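PDB 4TLV: ADP-ribosylating toxin CARDS from Mycoplasma pneumoniae, which transfers ADP-ribose from NAD(+) to multiple target proteins and, as the main virulence factor of the bacterium, causes vacuoles to form in mammalian cells. Local coordinates for residues S128-R133 with D318-I323; T439-V444 with K481-Q486. All coordinates share one frame; numbering follows the deposited sequence.

Contact 1 joins the mono-ADP-ribosyltransferase domain to D2, and contact 2 lies about 17 Å away, centre to centre, at the start of the D3 trefoil. The two meet where D2 passes into D3. Arg322 NH2 of contact 1 lies 2.9 Å from Thr439 O of contact 2, a probable hydrogen bond, and Tyr320 OH packs 3.4 Å from Phe440 CD2. Residues 318-323 therefore face the enzymatic domain on one side and the D2-D3 junction on another. Contact 1 also borders the region 208-258 inferred to form the NAD(+)-binding pocket, since Tyr131 OH bonds to Ser225 O.

Contact 1: residues S128-R133 with D318-I323; sequences SFAYQR and DVYQRI
Val319 presents its branched side chain to one face of the Tyr131 ring, and the two side chains cross at a slant. Val319 CG1 stands over that face in a CH-pi contact, 4.3 Å from the Tyr131 ring centroid and 16° off the normal. Val319 CG2 fills the neighbouring hollow beside the tyrosine stem, 3.5 Å from Tyr131 CB. A beta-branched residue suits this spot because its two methyls serve ring and stem together. On the opposite face of the ring lies Gln132 CG, so the ring is sandwiched between aliphatic groups. With chi1 at 77°, Tyr131 CG lies between its backbone N and carbonyl carbon, which lays the ring against Val319 CB and CG1. At the far end the phenol bonds through OH to Ser225 O, giving the buried hydroxyl a polar partner.

The surfaces brought together belong to two domains: the short 3-10 turn 130-132 of the mono-ADP-ribosyltransferase domain rests on a type I beta turn, Asp318 to Gln321, in the beta-trefoil D2. Tyr320, also in that turn, reaches the 3-10 turn with its rim. Tyr320 CE1 lies 3.8 Å from Tyr131 CA, while Tyr131 CB sits above one face, displaced toward the rim. The small methyl of Ala130 leaves room for the phenol end, with Ala130 CB 3.5 Å from Tyr320 OH.

No direct hydrogen bond links the two segments. A water instead donates to Tyr131 O and to Val319 O, each at 2.8 Å, giving each of these two carbonyls a hydrogen bond. At the start of the turn, Asp318 OD1 accepts from Arg322 N from above the carboxylate plane, and Asp318 OD2 forms a salt bridge with Arg322, taking both NE and NH2, with Arg322 NE at 2.8 Å on its syn lone pair. Tyr320 CG lies over one face of that guanidinium.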
loop_
_atom_site.group_PDB
_atom_site.type_symbol
_atom_site.label_atom_id
_atom_site.label_comp_id
_atom_site.label_asym_id
_atom_site.label_seq_id
_atom_site.Cartn_x
_atom_site.Cartn_y
_atom_site.Cartn_z
ATOM N N SER A 128 6.301 7.444 0.143
ATOM C CA SER A 128 7.112 7.123 -1.046
ATOM C C SER A 128 7.473 5.649 -1.272
ATOM O O SER A 128 7.360 5.157 -2.407
ATOM C CB SER A 128 8.402 7.961 -1.055
ATOM O OG SER A 128 8.081 9.337 -1.041
ATOM N N PHE A 129 7.949 4.961 -0.230
ATOM C CA PHE A 129 8.381 3.573 -0.395
ATOM C C PHE A 129 7.364 2.517 0.024
ATOM O O PHE A 129 7.623 1.332 -0.123
ATOM C CB PHE A 129 9.679 3.318 0.387
ATOM C CG PHE A 129 10.799 4.240 0.004
ATOM C CD1 PHE A 129 11.339 4.196 -1.273
ATOM C CD2 PHE A 129 11.321 5.141 0.921
ATOM C CE1 PHE A 129 12.396 5.037 -1.640
ATOM C CE2 PHE A 129 12.373 5.993 0.561
ATOM C CZ PHE A 129 12.907 5.937 -0.721
ATOM N N ALA A 130 6.228 2.936 0.572
ATOM C CA ALA A 130 5.305 1.989 1.196
ATOM C C ALA A 130 4.723 0.954 0.219
ATOM O O ALA A 130 4.494 -0.205 0.585
ATOM C CB ALA A 130 4.177 2.749 1.909
ATOM N N TYR A 131 4.487 1.378 -1.018
ATOM C CA TYR A 131 3.893 0.510 -2.040
ATOM C C TYR A 131 4.757 -0.723 -2.297
ATOM O O TYR A 131 4.283 -1.719 -2.859
ATOM C CB TYR A 131 3.714 1.271 -3.365
ATOM C CG TYR A 131 5.026 1.429 -4.114
ATOM C CD1 TYR A 131 5.454 0.468 -5.024
ATOM C CD2 TYR A 131 5.849 2.529 -3.890
ATOM C CE1 TYR A 131 6.664 0.589 -5.680
ATOM C CE2 TYR A 131 7.073 2.652 -4.537
ATOM C CZ TYR A 131 7.468 1.686 -5.436
ATOM O OH TYR A 131 8.681 1.808 -6.090
ATOM N N GLN A 132 6.037 -0.650 -1.925
ATOM C CA GLN A 132 6.935 -1.796 -2.084
ATOM C C GLN A 132 6.505 -3.018 -1.260
ATOM O O GLN A 132 6.936 -4.141 -1.528
ATOM C CB GLN A 132 8.388 -1.408 -1.754
ATOM C CG GLN A 132 8.968 -0.387 -2.736
ATOM C CD GLN A 132 10.389 0.017 -2.407
ATOM O OE1 GLN A 132 11.169 0.249 -3.440
ATOM N NE2 GLN A 132 10.784 0.112 -1.232
ATOM N N ARG A 133 5.652 -2.799 -0.265
ATOM C CA ARG A 133 5.189 -3.890 0.591
ATOM C C ARG A 133 6.377 -4.704 1.085
ATOM O O ARG A 133 6.328 -5.933 1.086
ATOM C CB ARG A 133 4.218 -4.807 -0.177
ATOM C CG ARG A 133 2.962 -4.099 -0.699
ATOM C CD ARG A 133 1.861 -3.995 0.355
ATOM N NE ARG A 133 1.288 -5.297 0.766
ATOM C CZ ARG A 133 0.294 -5.929 0.139
ATOM N NH1 ARG A 133 -0.255 -5.427 -0.975
ATOM N NH2 ARG A 133 -0.157 -7.085 0.623
ATOM N N ASP A 318 -2.583 3.463 -9.590
ATOM C CA ASP A 318 -1.414 3.817 -8.768
ATOM C C ASP A 318 -0.624 2.605 -8.246
ATOM O O ASP A 318 -0.981 1.461 -8.504
ATOM C CB ASP A 318 -1.802 4.777 -7.618
ATOM C CG ASP A 318 -2.584 4.088 -6.487
ATOM O OD1 ASP A 318 -2.536 2.847 -6.342
ATOM O OD2 ASP A 318 -3.243 4.811 -5.714
ATOM N N VAL A 319 0.461 2.866 -7.516
ATOM C CA VAL A 319 1.373 1.804 -7.103
ATOM C C VAL A 319 0.821 0.937 -5.977
ATOM O O VAL A 319 1.398 -0.107 -5.671
ATOM C CB VAL A 319 2.728 2.373 -6.644
ATOM C CG1 VAL A 319 3.581 2.760 -7.866
ATOM C CG2 VAL A 319 2.501 3.568 -5.710
ATOM N N TYR A 320 -0.303 1.352 -5.390
ATOM C CA TYR A 320 -1.032 0.494 -4.444
ATOM C C TYR A 320 -2.023 -0.378 -5.210
ATOM O O TYR A 320 -2.802 -1.112 -4.613
ATOM C CB TYR A 320 -1.782 1.346 -3.406
ATOM C CG TYR A 320 -0.852 2.126 -2.512
ATOM C CD1 TYR A 320 -0.149 1.497 -1.498
ATOM C CD2 TYR A 320 -0.661 3.477 -2.694
ATOM C CE1 TYR A 320 0.736 2.210 -0.687
ATOM C CE2 TYR A 320 0.213 4.188 -1.893
ATOM C CZ TYR A 320 0.908 3.543 -0.893
ATOM O OH TYR A 320 1.767 4.259 -0.086
ATOM N N GLN A 321 -1.966 -0.289 -6.536
ATOM C CA GLN A 321 -2.869 -1.022 -7.432
ATOM C C GLN A 321 -4.293 -0.460 -7.524
ATOM O O GLN A 321 -5.186 -1.137 -8.037
ATOM C CB GLN A 321 -2.918 -2.527 -7.089
ATOM C CG GLN A 321 -1.592 -3.252 -7.242
ATOM C CD GLN A 321 -1.710 -4.762 -7.019
ATOM O OE1 GLN A 321 -1.141 -5.242 -5.929
ATOM N NE2 GLN A 321 -2.327 -5.484 -7.820
ATOM N N ARG A 322 -4.506 0.769 -7.054
ATOM C CA ARG A 322 -5.846 1.332 -7.027
ATOM C C ARG A 322 -6.132 2.070 -8.316
ATOM O O ARG A 322 -5.244 2.689 -8.900
ATOM C CB ARG A 322 -6.008 2.294 -5.853
ATOM C CG ARG A 322 -5.636 1.679 -4.489
ATOM C CD ARG A 322 -5.749 2.746 -3.380
ATOM N NE ARG A 322 -4.760 3.804 -3.537
ATOM C CZ ARG A 322 -4.475 4.696 -2.589
ATOM N NH1 ARG A 322 -5.109 4.642 -1.424
ATOM N NH2 ARG A 322 -3.581 5.668 -2.812
ATOM N N ILE A 323 -7.371 2.002 -8.768
ATOM C CA ILE A 323 -7.790 2.851 -9.878
ATOM C C ILE A 323 -8.573 4.014 -9.278
ATOM O O ILE A 323 -9.679 3.820 -8.764
ATOM C CB ILE A 323 -8.685 2.062 -10.869
ATOM C CG1 ILE A 323 -7.921 0.854 -11.414
ATOM C CG2 ILE A 323 -9.163 2.970 -12.000
ATOM C CD1 ILE A 323 -8.825 -0.204 -12.078
HETATM O O HOH W 1 1.676 -2.073 -3.709
#

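Contact 2: residues T439-V444 with K481-Q486; sequences TFFVDV and KIFFVQ
Phe441 and Phe483 form a T-shaped (edge-to-face) pair inside the beta-trefoil D3 domain. They come from strands 441-443 and 481-485, which are separated in the antiparallel sheet by strand 473-476. The backbones share no hydrogen bond, and the contact is carried by the side chains of Phe441 and Phe483. Phenylalanine suits both places: the residues are buried, and each supplies a flat, wholly apolar group, one used by its face and the other by its edge.

Followed outward from its backbone, Phe441 meets the partner at every step. Phe441 CB begins the approach, 4.2 Å from Phe483 CZ. Phe441 CG is closer, 3.7 Å from Phe483 CZ. Phe441 CD1 lies near two atoms, CZ and CE1 of Phe483, the latter at 3.8 Å, whereas CD2 on the other branch meets Phe483 CZ. Further out, Phe441 CE1 again lies near both CZ and CE1 of Phe483, Phe441 CE2 is 4.1 Å from Phe483 CZ, and at the tip Phe441 CZ is 4.2 Å from Phe483 CZ. This spread of similar distances arises because Phe483 CZ stands over the centre of the Phe441 ring. The planes meet at 80°, with centroids 5.0 Å apart.

Phe483 reaches that position with chi1 64°, its CG set between the backbone N and the carbonyl carbon, which turns its ring toward Phe441, on the far side of strand 473-476 in the sheet order. From that strand Phe474 meets the Phe483 ring with planes at only about 20°, and Val491 of strand 490-495 also touches Phe483. Val485 CG2 lies at the edge of the Phe483 ring, in its plane.

The other face of Phe441 is taken by its own segment: Thr439 CB sits 3.9 Å above the Phe441 ring plane, displaced toward the rim, on the side opposite Phe483 CZ.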
loop_
_atom_site.group_PDB
_atom_site.type_symbol
_atom_site.label_atom_id
_atom_site.label_comp_id
_atom_site.label_asym_id
_atom_site.label_seq_id
_atom_site.Cartn_x
_atom_site.Cartn_y
_atom_site.Cartn_z
ATOM N N THR A 439 -2.679 10.052 -2.451
ATOM C CA THR A 439 -3.141 10.034 -1.061
ATOM C C THR A 439 -2.735 8.747 -0.371
ATOM O O THR A 439 -2.526 7.712 -1.018
ATOM C CB THR A 439 -4.667 10.222 -0.923
ATOM O OG1 THR A 439 -5.358 9.088 -1.475
ATOM C CG2 THR A 439 -5.117 11.550 -1.596
ATOM N N PHE A 440 -2.621 8.819 0.951
ATOM C CA PHE A 440 -2.042 7.724 1.720
ATOM C C PHE A 440 -2.874 7.422 2.964
ATOM O O PHE A 440 -2.377 7.462 4.089
ATOM C CB PHE A 440 -0.612 8.096 2.084
ATOM C CG PHE A 440 0.222 8.460 0.889
ATOM C CD1 PHE A 440 0.254 9.764 0.416
ATOM C CD2 PHE A 440 0.952 7.496 0.223
ATOM C CE1 PHE A 440 1.012 10.107 -0.688
ATOM C CE2 PHE A 440 1.713 7.834 -0.895
ATOM C CZ PHE A 440 1.733 9.131 -1.354
ATOM N N PHE A 441 -4.151 7.126 2.749
ATOM C CA PHE A 441 -5.073 6.829 3.845
ATOM C C PHE A 441 -5.087 5.339 4.158
ATOM O O PHE A 441 -5.186 4.514 3.246
ATOM C CB PHE A 441 -6.505 7.237 3.475
ATOM C CG PHE A 441 -6.639 8.651 2.975
ATOM C CD1 PHE A 441 -5.797 9.660 3.436
ATOM C CD2 PHE A 441 -7.643 8.974 2.069
ATOM C CE1 PHE A 441 -5.939 10.973 2.972
ATOM C CE2 PHE A 441 -7.801 10.282 1.612
ATOM C CZ PHE A 441 -6.947 11.277 2.067
ATOM N N VAL A 442 -4.991 4.998 5.444
ATOM C CA VAL A 442 -5.149 3.606 5.894
ATOM C C VAL A 442 -6.515 3.447 6.540
ATOM O O VAL A 442 -6.915 4.280 7.361
ATOM C CB VAL A 442 -4.093 3.196 6.963
ATOM C CG1 VAL A 442 -4.281 1.720 7.355
ATOM C CG2 VAL A 442 -2.686 3.439 6.447
ATOM N N ASP A 443 -7.250 2.414 6.139
ATOM C CA ASP A 443 -8.518 2.082 6.802
ATOM C C ASP A 443 -8.184 1.410 8.128
ATOM O O ASP A 443 -7.630 0.308 8.145
ATOM C CB ASP A 443 -9.354 1.155 5.913
ATOM C CG ASP A 443 -10.761 0.878 6.480
ATOM O OD1 ASP A 443 -11.014 1.149 7.669
ATOM O OD2 ASP A 443 -11.616 0.375 5.720
ATOM N N VAL A 444 -8.448 2.097 9.238
ATOM C CA VAL A 444 -8.081 1.558 10.549
ATOM C C VAL A 444 -9.298 1.011 11.301
ATOM O O VAL A 444 -9.150 0.255 12.263
ATOM C CB VAL A 444 -7.292 2.578 11.410
ATOM C CG1 VAL A 444 -5.898 2.832 10.807
ATOM C CG2 VAL A 444 -8.074 3.900 11.559
ATOM N N LYS A 481 -3.015 12.179 11.103
ATOM C CA LYS A 481 -4.353 12.498 11.600
ATOM C C LYS A 481 -5.290 11.289 11.468
ATOM O O LYS A 481 -5.060 10.382 10.648
ATOM C CB LYS A 481 -4.926 13.738 10.888
ATOM C CG LYS A 481 -4.090 15.008 11.073
ATOM C CD LYS A 481 -4.877 16.262 10.703
ATOM C CE LYS A 481 -5.157 16.305 9.209
ATOM N NZ LYS A 481 -3.875 16.467 8.472
ATOM N N ILE A 482 -6.313 11.246 12.314
ATOM C CA ILE A 482 -7.324 10.204 12.243
ATOM C C ILE A 482 -8.636 10.860 11.845
ATOM O O ILE A 482 -9.014 11.880 12.423
ATOM C CB ILE A 482 -7.483 9.487 13.596
ATOM C CG1 ILE A 482 -6.262 8.588 13.832
ATOM C CG2 ILE A 482 -8.752 8.635 13.635
ATOM C CD1 ILE A 482 -6.153 8.039 15.251
ATOM N N PHE A 483 -9.331 10.282 10.866
ATOM C CA PHE A 483 -10.574 10.894 10.394
ATOM C C PHE A 483 -11.708 9.903 10.145
ATOM O O PHE A 483 -11.486 8.712 9.902
ATOM C CB PHE A 483 -10.328 11.837 9.193
ATOM C CG PHE A 483 -9.803 11.152 7.939
ATOM C CD1 PHE A 483 -8.440 11.041 7.702
ATOM C CD2 PHE A 483 -10.681 10.666 6.974
ATOM C CE1 PHE A 483 -7.958 10.431 6.521
ATOM C CE2 PHE A 483 -10.213 10.075 5.804
ATOM C CZ PHE A 483 -8.845 9.963 5.578
ATOM N N PHE A 484 -12.928 10.424 10.227
ATOM C CA PHE A 484 -14.164 9.663 10.119
ATOM C C PHE A 484 -14.885 10.252 8.908
ATOM O O PHE A 484 -15.159 11.449 8.873
ATOM C CB PHE A 484 -14.980 9.915 11.400
ATOM C CG PHE A 484 -16.263 9.140 11.511
ATOM C CD1 PHE A 484 -17.298 9.323 10.604
ATOM C CD2 PHE A 484 -16.475 8.292 12.601
ATOM C CE1 PHE A 484 -18.504 8.622 10.740
ATOM C CE2 PHE A 484 -17.674 7.595 12.750
ATOM C CZ PHE A 484 -18.691 7.757 11.813
ATOM N N VAL A 485 -15.174 9.427 7.909
ATOM C CA VAL A 485 -15.848 9.916 6.712
ATOM C C VAL A 485 -17.342 9.666 6.848
ATOM O O VAL A 485 -17.798 8.535 6.767
ATOM C CB VAL A 485 -15.328 9.239 5.423
ATOM C CG1 VAL A 485 -16.089 9.749 4.194
ATOM C CG2 VAL A 485 -13.818 9.476 5.259
ATOM N N GLN A 486 -18.090 10.736 7.091
ATOM C CA GLN A 486 -19.540 10.653 7.162
ATOM C C GLN A 486 -20.075 10.443 5.752
ATOM O O GLN A 486 -20.941 9.609 5.510
ATOM C CB GLN A 486 -20.110 11.946 7.743
ATOM C CG GLN A 486 -21.621 11.991 7.789
ATOM C CD GLN A 486 -22.130 13.267 8.449
ATOM O OE1 GLN A 486 -22.108 14.345 7.852
ATOM N NE2 GLN A 486 -22.579 13.148 9.689
#